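Local coordinates for ferrichrome-binding protein (Bacillus subtilis subsp. subtilis, PDB 3G9Q) that binds iron(3+)-hydroxamate complexes and passes them to the membrane-bound permease of an ABC importer, as required for ferrichrome and coprogen uptake, at residues A[74-79]-A[93-98]; A[12-17]-A[113-118]; A[147-152]-A[209-214]; A[143-148]-A[177-182]. All blocks are in the same frame, centred on the assembly; numbering follows the deposited sequence.

Interaction 1 of 4, residues A[74-79]-A[93-98]; sequences LIIVWT and PTVAVK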
# COMPACT_ATOMS: atom_id res chain seq x y z
N LEU A 74 10.83 -4.86 22.31
CA LEU A 74 10.85 -5.51 21.00
C LEU A 74 11.11 -4.49 19.87
O LEU A 74 10.49 -3.41 19.84
CB LEU A 74 9.54 -6.26 20.73
CG LEU A 74 9.43 -6.91 19.35
CD1 LEU A 74 10.24 -8.19 19.32
CD2 LEU A 74 7.97 -7.21 19.06
N ILE A 75 12.02 -4.84 18.96
CA ILE A 75 12.37 -3.99 17.82
C ILE A 75 12.12 -4.70 16.50
O ILE A 75 12.46 -5.87 16.34
CB ILE A 75 13.86 -3.62 17.81
CG1 ILE A 75 14.18 -2.77 19.02
CG2 ILE A 75 14.19 -2.82 16.56
CD1 ILE A 75 13.48 -1.39 19.15
N ILE A 76 11.52 -4.01 15.55
CA ILE A 76 11.33 -4.66 14.27
C ILE A 76 11.93 -3.81 13.16
O ILE A 76 11.66 -2.62 13.06
CB ILE A 76 9.83 -4.99 14.00
CG1 ILE A 76 9.69 -5.48 12.57
CG2 ILE A 76 8.93 -3.80 14.26
CD1 ILE A 76 9.66 -4.45 11.41
N VAL A 77 12.78 -4.43 12.34
CA VAL A 77 13.42 -3.73 11.22
C VAL A 77 13.56 -4.62 10.01
O VAL A 77 13.52 -5.84 10.12
CB VAL A 77 14.85 -3.28 11.57
CG1 VAL A 77 14.82 -2.21 12.64
CG2 VAL A 77 15.66 -4.49 12.04
N TRP A 78 13.74 -4.02 8.84
CA TRP A 78 13.93 -4.82 7.65
C TRP A 78 15.38 -5.32 7.59
O TRP A 78 16.23 -4.88 8.38
CB TRP A 78 13.62 -4.00 6.39
CG TRP A 78 12.16 -4.00 6.02
CD1 TRP A 78 11.33 -5.08 5.92
CD2 TRP A 78 11.37 -2.86 5.66
NE1 TRP A 78 10.08 -4.68 5.52
CE2 TRP A 78 10.07 -3.32 5.36
CE3 TRP A 78 11.64 -1.48 5.57
CZ2 TRP A 78 9.04 -2.46 4.97
CZ3 TRP A 78 10.61 -0.63 5.19
CH2 TRP A 78 9.33 -1.12 4.89
N THR A 79 15.65 -6.26 6.69
CA THR A 79 17.00 -6.79 6.53
C THR A 79 17.75 -5.95 5.51
O THR A 79 18.98 -5.90 5.53
CB THR A 79 17.02 -8.27 6.04
OG1 THR A 79 15.98 -8.47 5.07
CG2 THR A 79 16.86 -9.23 7.21
N PRO A 93 14.90 -7.53 22.28
CA PRO A 93 14.70 -8.62 21.32
C PRO A 93 14.35 -7.98 19.97
O PRO A 93 13.33 -7.30 19.85
CB PRO A 93 13.52 -9.39 21.92
CG PRO A 93 13.72 -9.22 23.37
CD PRO A 93 14.13 -7.77 23.52
N THR A 94 15.20 -8.20 18.98
CA THR A 94 15.00 -7.60 17.67
C THR A 94 14.66 -8.64 16.63
O THR A 94 15.22 -9.73 16.61
CB THR A 94 16.27 -6.85 17.23
OG1 THR A 94 16.53 -5.80 18.18
CG2 THR A 94 16.12 -6.26 15.83
N VAL A 95 13.71 -8.31 15.76
CA VAL A 95 13.29 -9.22 14.72
C VAL A 95 13.57 -8.64 13.35
O VAL A 95 13.26 -7.48 13.08
CB VAL A 95 11.81 -9.54 14.81
CG1 VAL A 95 11.52 -10.26 16.11
CG2 VAL A 95 11.00 -8.25 14.72
N ALA A 96 14.17 -9.45 12.51
CA ALA A 96 14.47 -9.04 11.15
C ALA A 96 13.40 -9.65 10.25
O ALA A 96 13.01 -10.81 10.40
CB ALA A 96 15.85 -9.51 10.74
N VAL A 97 12.91 -8.83 9.33
CA VAL A 97 11.88 -9.26 8.41
C VAL A 97 12.28 -9.00 6.97
O VAL A 97 12.32 -7.85 6.51
CB VAL A 97 10.55 -8.54 8.72
CG1 VAL A 97 9.87 -9.20 9.92
CG2 VAL A 97 10.81 -7.07 9.03
N LYS A 98 12.60 -10.08 6.26
CA LYS A 98 12.99 -9.99 4.86
C LYS A 98 11.80 -9.38 4.12
O LYS A 98 10.70 -9.93 4.14
CB LYS A 98 13.30 -11.39 4.31
CG LYS A 98 14.24 -12.21 5.20
CD LYS A 98 14.77 -13.45 4.47
CE LYS A 98 15.89 -13.09 3.49
NZ LYS A 98 15.48 -12.07 2.47
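V95 presses its CG2 methyl against CB of I76 at 3.5 Å, the closest apolar meeting of the two strands and the centre of their tightly packed face. I76 has CG1 anti to its backbone N (chi1 172°), which carries the ethyl arm along the sheet until CD1 lies 3.7 Å from V97 CG2, the two side chains at about a right angle. At the start of the pair, the L74 side chain crosses V95 at about a right angle, L74 CD1 4.0 Å from V95 CG1. Helix 106-115 closes over this face, with M114 on V95 and F111 on V97. Past the end of the packed face, W78 turns the edge of its indole to V97 O, and its NE1 bonds Y24 OH.

Strands 74-78 and 94-97 run parallel, joined through helix 85-91 in a beta-alpha-beta crossover at one edge of the four-stranded parallel sheet of the N-terminal lobe. Four backbone bonds tie them: I75 N to P93 O, V95 N to I75 O (2.8 Å), V77 N to V95 O and V97 N to V77 O (3.2 Å).

The face carrying I75, V77, T94 and A96 is looser. I75 and T94 lie side by side, T94 OG1 3.5 Å from I75 CB, while that hydroxyl bonds A92 O; L88 of helix 85-91 covers V77 and T94. Toward solvent the contact thins out to T79 CG2 against A96 CB at 3.7 Å. The exposed K98 lies beside T79.

Interaction 2 of 4, residues A[12-17]-A[113-118]; sequences KHPKRV and KMTGTE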
# COMPACT_ATOMS: atom_id res chain seq x y z
N LYS A 12 6.00 -12.32 23.95
CA LYS A 12 4.60 -12.46 23.53
C LYS A 12 3.90 -11.31 24.24
O LYS A 12 4.17 -11.05 25.42
CB LYS A 12 4.01 -13.81 24.01
CG LYS A 12 4.60 -15.05 23.36
CD LYS A 12 4.23 -15.14 21.88
CE LYS A 12 5.23 -16.00 21.08
NZ LYS A 12 5.41 -17.39 21.60
N HIS A 13 3.02 -10.61 23.54
CA HIS A 13 2.31 -9.45 24.11
C HIS A 13 3.27 -8.36 24.58
O HIS A 13 3.24 -7.95 25.74
CB HIS A 13 1.43 -9.88 25.28
CG HIS A 13 0.21 -10.63 24.87
ND1 HIS A 13 -0.74 -10.11 24.02
CD2 HIS A 13 -0.21 -11.88 25.18
CE1 HIS A 13 -1.69 -11.00 23.82
NE2 HIS A 13 -1.40 -12.08 24.51
N PRO A 14 4.15 -7.88 23.68
CA PRO A 14 5.10 -6.84 24.06
C PRO A 14 4.40 -5.54 24.44
O PRO A 14 3.40 -5.15 23.81
CB PRO A 14 5.99 -6.72 22.83
CG PRO A 14 5.09 -7.12 21.71
CD PRO A 14 4.37 -8.30 22.28
N LYS A 15 4.92 -4.87 25.47
CA LYS A 15 4.36 -3.62 25.95
C LYS A 15 4.89 -2.38 25.23
O LYS A 15 4.19 -1.37 25.14
CB LYS A 15 4.59 -3.49 27.47
CG LYS A 15 3.78 -4.50 28.31
CD LYS A 15 4.27 -4.61 29.77
CE LYS A 15 3.97 -3.36 30.62
NZ LYS A 15 4.49 -3.52 32.01
N ARG A 16 6.12 -2.44 24.73
CA ARG A 16 6.69 -1.30 24.02
C ARG A 16 7.46 -1.74 22.79
O ARG A 16 8.57 -2.26 22.90
CB ARG A 16 7.61 -0.49 24.94
CG ARG A 16 6.96 0.08 26.20
CD ARG A 16 7.99 0.85 27.00
NE ARG A 16 8.44 2.05 26.30
CZ ARG A 16 7.77 3.19 26.27
NH1 ARG A 16 8.23 4.24 25.60
NH2 ARG A 16 6.62 3.30 26.92
N VAL A 17 6.87 -1.50 21.61
CA VAL A 17 7.49 -1.88 20.35
C VAL A 17 7.93 -0.69 19.50
O VAL A 17 7.17 0.26 19.29
CB VAL A 17 6.53 -2.74 19.48
CG1 VAL A 17 7.20 -3.11 18.17
CG2 VAL A 17 6.11 -3.99 20.23
N LYS A 113 0.95 -14.27 15.32
CA LYS A 113 1.47 -15.46 15.99
C LYS A 113 2.66 -15.09 16.86
O LYS A 113 2.80 -15.57 17.98
CB LYS A 113 1.88 -16.49 14.94
CG LYS A 113 2.23 -17.88 15.46
CD LYS A 113 3.68 -17.96 15.92
CE LYS A 113 4.04 -19.39 16.30
NZ LYS A 113 3.23 -19.92 17.44
N MSE A 114 3.51 -14.22 16.32
CA MSE A 114 4.70 -13.75 17.02
C MSE A 114 4.37 -12.99 18.30
O MSE A 114 5.11 -13.06 19.28
CB MSE A 114 5.51 -12.84 16.10
CG MSE A 114 6.69 -12.13 16.77
SE MSE A 114 7.47 -10.76 15.62
CE MSE A 114 8.15 -11.92 14.19
N THR A 115 3.25 -12.26 18.30
CA THR A 115 2.89 -11.47 19.46
C THR A 115 1.80 -12.04 20.35
O THR A 115 1.52 -11.50 21.42
CB THR A 115 2.48 -10.04 19.03
OG1 THR A 115 1.41 -10.11 18.07
CG2 THR A 115 3.69 -9.31 18.40
N GLY A 116 1.19 -13.14 19.90
CA GLY A 116 0.13 -13.79 20.65
C GLY A 116 -1.19 -13.04 20.53
O GLY A 116 -1.90 -12.86 21.52
N THR A 117 -1.52 -12.60 19.32
CA THR A 117 -2.77 -11.87 19.08
C THR A 117 -3.50 -12.41 17.84
O THR A 117 -4.10 -11.66 17.07
CB THR A 117 -2.49 -10.35 18.89
OG1 THR A 117 -1.46 -10.16 17.91
CG2 THR A 117 -2.05 -9.72 20.20
N GLU A 118 -3.45 -13.73 17.66
CA GLU A 118 -4.09 -14.37 16.51
C GLU A 118 -5.59 -14.07 16.41
O GLU A 118 -6.18 -14.18 15.33
CB GLU A 118 -3.86 -15.89 16.56
CG GLU A 118 -2.39 -16.35 16.61
CD GLU A 118 -1.77 -16.32 18.02
OE1 GLU A 118 -0.65 -16.86 18.20
OE2 GLU A 118 -2.38 -15.76 18.96
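H13 gives its backbone N-H to the carbonyl oxygen of T115, a bond of 2.7 Å from H13 N to T115 O and the one hydrogen bond between 12-17 and 113-118. It is bent, 145° at the hydrogen. The same T115 oxygen sits over one face of the H13 imidazole; the outer end of the ring approaches G116 O obliquely, where NE2 is too poorly angled to bond.

Inside 113-118, T117 OG1 donates to T115 OG1 at 2.9 Å, and T115 OG1 also bonds F111 O. Here the segment leading into strand 17-19 meets the chain where helix 106-115 ends and the long helix 118-143, which spans to the other lobe, begins. G116 leaves the first helix with positive phi (77°); T117 takes the N-cap position of the second, but its hydroxyl makes no capping bond and turns to T115.

Van der Waals contacts are few. P14 and T115 cross at about a right angle, P14 CD 4.1 Å from T115 CG2, and K12 CD passes 3.4 Å from M114 O. A chi1 of 51° sets T117 OG1 between its backbone N and carbonyl carbon, facing T115 OG1, and leaves CG2 3.9 Å from H13 CE1. Were T117 an alanine, T115 OG1 would probably be left without this donor and the imidazole without the methyl beside it.

K12 NZ and K113 NZ, like charges, stand 5.3 Å apart on the exposed side.

Interaction 3 of 4, residues A[147-152]-A[209-214]; sequences TISIMQ and DYIFAG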
# COMPACT_ATOMS: atom_id res chain seq x y z
N THR A 147 -12.49 -1.87 -18.22
CA THR A 147 -11.10 -2.00 -17.85
C THR A 147 -10.61 -0.85 -17.00
O THR A 147 -11.17 0.25 -17.03
CB THR A 147 -10.23 -2.03 -19.09
OG1 THR A 147 -10.34 -0.76 -19.77
CG2 THR A 147 -10.68 -3.14 -20.02
N ILE A 148 -9.55 -1.10 -16.26
CA ILE A 148 -9.02 -0.05 -15.42
C ILE A 148 -7.50 -0.07 -15.43
O ILE A 148 -6.89 -1.14 -15.41
CB ILE A 148 -9.56 -0.20 -13.98
CG1 ILE A 148 -8.61 0.49 -13.01
CG2 ILE A 148 -9.77 -1.66 -13.64
CD1 ILE A 148 -7.34 -0.27 -12.53
N SER A 149 -6.90 1.11 -15.48
CA SER A 149 -5.44 1.24 -15.51
C SER A 149 -4.90 1.84 -14.24
O SER A 149 -5.61 2.51 -13.50
CB SER A 149 -5.00 2.16 -16.66
OG SER A 149 -5.54 1.79 -17.90
N ILE A 150 -3.63 1.59 -13.99
CA ILE A 150 -2.98 2.19 -12.84
C ILE A 150 -1.63 2.70 -13.31
O ILE A 150 -0.79 1.92 -13.77
CB ILE A 150 -2.75 1.21 -11.69
CG1 ILE A 150 -4.09 0.61 -11.25
CG2 ILE A 150 -2.05 1.95 -10.55
CD1 ILE A 150 -3.97 -0.60 -10.32
N MSE A 151 -1.41 4.00 -13.20
CA MSE A 151 -0.14 4.55 -13.63
C MSE A 151 0.34 5.79 -12.90
O MSE A 151 -0.46 6.63 -12.47
CB MSE A 151 -0.15 4.79 -15.16
CG MSE A 151 -1.43 5.39 -15.75
SE MSE A 151 -1.55 5.36 -17.75
CE MSE A 151 -2.18 3.51 -18.04
N GLN A 152 1.65 5.87 -12.74
CA GLN A 152 2.26 7.01 -12.07
C GLN A 152 3.31 7.63 -12.95
O GLN A 152 3.98 6.96 -13.73
CB GLN A 152 2.88 6.61 -10.74
CG GLN A 152 1.88 6.08 -9.73
CD GLN A 152 2.53 5.75 -8.42
OE1 GLN A 152 3.44 4.91 -8.35
NE2 GLN A 152 2.08 6.41 -7.36
N ASP A 209 -10.61 2.27 -19.58
CA ASP A 209 -11.86 3.02 -19.41
C ASP A 209 -11.79 3.91 -18.17
O ASP A 209 -12.28 5.04 -18.18
CB ASP A 209 -13.03 2.03 -19.28
CG ASP A 209 -13.21 1.17 -20.53
OD1 ASP A 209 -13.72 1.70 -21.54
OD2 ASP A 209 -12.82 -0.01 -20.53
N TYR A 210 -11.19 3.38 -17.11
CA TYR A 210 -11.00 4.13 -15.87
C TYR A 210 -9.52 4.14 -15.52
O TYR A 210 -8.82 3.14 -15.71
CB TYR A 210 -11.79 3.51 -14.71
CG TYR A 210 -13.28 3.54 -14.92
CD1 TYR A 210 -13.91 2.58 -15.73
CD2 TYR A 210 -14.07 4.53 -14.32
CE1 TYR A 210 -15.28 2.60 -15.94
CE2 TYR A 210 -15.45 4.56 -14.53
CZ TYR A 210 -16.05 3.59 -15.34
OH TYR A 210 -17.42 3.60 -15.56
N ILE A 211 -9.05 5.26 -15.00
CA ILE A 211 -7.64 5.38 -14.65
C ILE A 211 -7.37 6.03 -13.31
O ILE A 211 -7.99 7.01 -12.93
CB ILE A 211 -6.89 6.20 -15.70
CG1 ILE A 211 -7.22 5.69 -17.11
CG2 ILE A 211 -5.39 6.10 -15.42
CD1 ILE A 211 -6.94 4.27 -17.48
N PHE A 212 -6.43 5.45 -12.58
CA PHE A 212 -6.03 5.99 -11.29
C PHE A 212 -4.61 6.51 -11.52
O PHE A 212 -3.66 5.75 -11.43
CB PHE A 212 -6.00 4.90 -10.22
CG PHE A 212 -7.34 4.58 -9.65
CD1 PHE A 212 -8.07 3.50 -10.11
CD2 PHE A 212 -7.89 5.38 -8.66
CE1 PHE A 212 -9.33 3.23 -9.59
CE2 PHE A 212 -9.14 5.12 -8.14
CZ PHE A 212 -9.86 4.04 -8.61
N ALA A 213 -4.46 7.79 -11.82
CA ALA A 213 -3.12 8.29 -12.07
C ALA A 213 -2.65 9.30 -11.04
O ALA A 213 -3.45 9.95 -10.37
CB ALA A 213 -3.04 8.90 -13.46
N GLY A 214 -1.33 9.41 -10.94
CA GLY A 214 -0.76 10.35 -10.00
C GLY A 214 0.75 10.33 -10.08
O GLY A 214 1.32 9.50 -10.79
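I148-Q152 and Y210-G214 run parallel in direct register, their strand axes 4.7 Å apart and inclined by 15°, as the middle and next strand of the mixed five-stranded sheet of the C-terminal lobe. The backbone bonds are firm at the start, with Y210 N to T147 O, S149 N to Y210 O at 2.8 Å and F212 N to S149 O; toward the end, M151 N to F212 O and G214 N to M151 O are weak.

Just ahead of the strands, T147 and D209 lock together. D209 OD2 takes two donors from opposite faces of its carboxylate: T147 N on the anti side at 3.0 Å, and T147 OG1 at 2.7 Å from above the plane. T147 holds OG1 between its backbone N and carbonyl carbon (chi1 64°), and there the hydroxyl also accepts the backbone N-H of D209, 3.0 Å from T147 OG1 to D209 N. An alanine in place of D209 takes the carboxylate away, and is likely to leave the T147 N-H without its partner and the hydroxyl held from D209 N alone.

Side chains alternate between two covered faces. On one, I148 CG1 reaches the edge of the F212 ring, 4.2 Å from CD1, with Y243 and F264 packed on the phenyl from outside the pair. On the other, the selenomethionine M151 sets CG 4.0 Å from I211 CG2, and S149 OG bonds G208 N. Back on the I148 and F212 face, Y210 stacks on H241 and turns its ring edge toward T147 O, which lies near the ring plane, 3.8 Å from Y210 CD1.

Interaction 4 of 4, residues A[143-148]-A[177-182]; sequences VGDKTI and GLQATK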
# COMPACT_ATOMS: atom_id res chain seq x y z
N VAL A 143 -19.42 -0.80 -13.02
CA VAL A 143 -18.48 -0.77 -14.16
C VAL A 143 -18.49 -1.97 -15.09
O VAL A 143 -17.91 -1.91 -16.18
CB VAL A 143 -17.02 -0.61 -13.70
CG1 VAL A 143 -16.90 0.53 -12.70
CG2 VAL A 143 -16.52 -1.92 -13.13
N GLY A 144 -19.13 -3.05 -14.67
CA GLY A 144 -19.17 -4.24 -15.51
C GLY A 144 -17.79 -4.82 -15.78
O GLY A 144 -17.01 -5.07 -14.86
N ASP A 145 -17.49 -5.07 -17.05
CA ASP A 145 -16.19 -5.62 -17.41
C ASP A 145 -15.31 -4.50 -17.92
O ASP A 145 -14.31 -4.74 -18.62
CB ASP A 145 -16.32 -6.69 -18.49
CG ASP A 145 -17.32 -7.76 -18.15
OD1 ASP A 145 -18.49 -7.62 -18.58
OD2 ASP A 145 -16.93 -8.74 -17.46
N LYS A 146 -15.69 -3.27 -17.62
CA LYS A 146 -14.89 -2.14 -18.04
C LYS A 146 -13.48 -2.35 -17.48
O LYS A 146 -13.30 -2.95 -16.41
CB LYS A 146 -15.49 -0.84 -17.53
CG LYS A 146 -15.96 0.12 -18.62
CD LYS A 146 -17.03 -0.47 -19.50
CE LYS A 146 -17.69 0.62 -20.33
NZ LYS A 146 -18.45 1.56 -19.46
N THR A 147 -12.49 -1.87 -18.22
CA THR A 147 -11.10 -2.00 -17.85
C THR A 147 -10.61 -0.85 -17.00
O THR A 147 -11.17 0.25 -17.03
CB THR A 147 -10.23 -2.03 -19.09
OG1 THR A 147 -10.34 -0.76 -19.77
CG2 THR A 147 -10.68 -3.14 -20.02
N ILE A 148 -9.55 -1.10 -16.26
CA ILE A 148 -9.02 -0.05 -15.42
C ILE A 148 -7.50 -0.07 -15.43
O ILE A 148 -6.89 -1.14 -15.41
CB ILE A 148 -9.56 -0.20 -13.98
CG1 ILE A 148 -8.61 0.49 -13.01
CG2 ILE A 148 -9.77 -1.66 -13.64
CD1 ILE A 148 -7.34 -0.27 -12.53
N GLY A 177 -11.29 -8.26 -8.82
CA GLY A 177 -11.42 -8.96 -10.09
C GLY A 177 -11.77 -8.07 -11.27
O GLY A 177 -12.45 -8.51 -12.20
N LEU A 178 -11.30 -6.83 -11.24
CA LEU A 178 -11.57 -5.89 -12.31
C LEU A 178 -10.63 -6.17 -13.50
O LEU A 178 -9.52 -6.66 -13.30
CB LEU A 178 -11.41 -4.46 -11.78
CG LEU A 178 -12.41 -4.18 -10.65
CD1 LEU A 178 -12.10 -2.84 -9.95
CD2 LEU A 178 -13.80 -4.19 -11.22
N GLN A 179 -11.07 -5.91 -14.73
CA GLN A 179 -10.22 -6.19 -15.88
C GLN A 179 -9.26 -5.08 -16.29
O GLN A 179 -9.44 -3.91 -15.94
CB GLN A 179 -11.06 -6.58 -17.12
CG GLN A 179 -11.58 -8.00 -17.14
CD GLN A 179 -12.76 -8.21 -16.19
OE1 GLN A 179 -13.84 -7.64 -16.39
NE2 GLN A 179 -12.54 -9.02 -15.15
N ALA A 180 -8.24 -5.48 -17.04
CA ALA A 180 -7.21 -4.58 -17.57
C ALA A 180 -7.14 -4.76 -19.09
O ALA A 180 -7.59 -5.78 -19.61
CB ALA A 180 -5.86 -4.92 -16.94
N THR A 181 -6.60 -3.78 -19.80
CA THR A 181 -6.49 -3.91 -21.26
C THR A 181 -5.51 -5.04 -21.62
O THR A 181 -4.56 -5.31 -20.88
CB THR A 181 -6.03 -2.57 -21.95
OG1 THR A 181 -4.66 -2.30 -21.65
CG2 THR A 181 -6.90 -1.41 -21.46
N LYS A 182 -5.76 -5.71 -22.75
CA LYS A 182 -4.93 -6.84 -23.21
C LYS A 182 -3.42 -6.56 -23.07
O LYS A 182 -2.66 -7.38 -22.57
CB LYS A 182 -5.24 -7.21 -24.70
CG LYS A 182 -6.65 -7.42 -24.84
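A type II' beta turn, V143 to K146, leads from the end of helix 118-143 into strand 148-154, and segment 177-182 lies along it. The turn is closed by K146 N to V143 O at 3.0 Å, with G144 at positive phi as the helix ends. Just beyond it, I148 N donates to Q179 O at 2.8 Å, with the hydrogen angle bent to 143°; the CA-H of T147 points to the same oxygen, so one carbonyl receives two neighbouring residues.

Q179 folds back over the turn. Its chain is bent at chi2 (75°), which lays the amide beside the D145 side chain, pointing the same way, with OE1 3.4 Å from D145 CB. The carboxylate and amide planes are 40° apart, and D145 OD2 and Q179 OE1, both acceptors, make no bond.

Apolar packing fills the buried side. L178 offers CB to I148 CG2 at 3.7 Å and CD2 to V143 CG2 at 4.0 Å, the valine crossing it at about a right angle. Apart from this group, T181 CG2 stands 3.9 Å from T147 OG1, a hydroxyl bonded to D209 OD2, while T181 OG1 itself bonds T184 OG1 and F206 O.

Both L178 and I148 rest on I172 of helix 169-175, V143 and K146 lean on Y210 of strand 210-215, and T181, at the N-cap position, hands the chain over to helix 182-189.

Overall arrangement
The four contacts form two pairs at opposite ends of a two-lobed molecule. Interactions 1 and 2 share the N-terminal lobe, centres 14 Å apart, and touch where L74 CD2 meets P14 CG and V95 CG1 meets the selenium of M114. Interactions 3 and 4, centres 11 Å apart, share T147 and I148, and K146 packs on D209 and Y210. Between the pairs nothing touches: interactions 1 and 3 lie about 35 Å apart between centres and about 16 Å between nearest atoms. Helix 118-143 starts at interaction 2 and ends at interaction 4, bridging the lobes. In related binding proteins of this family the siderophore sits in the cleft between lobes.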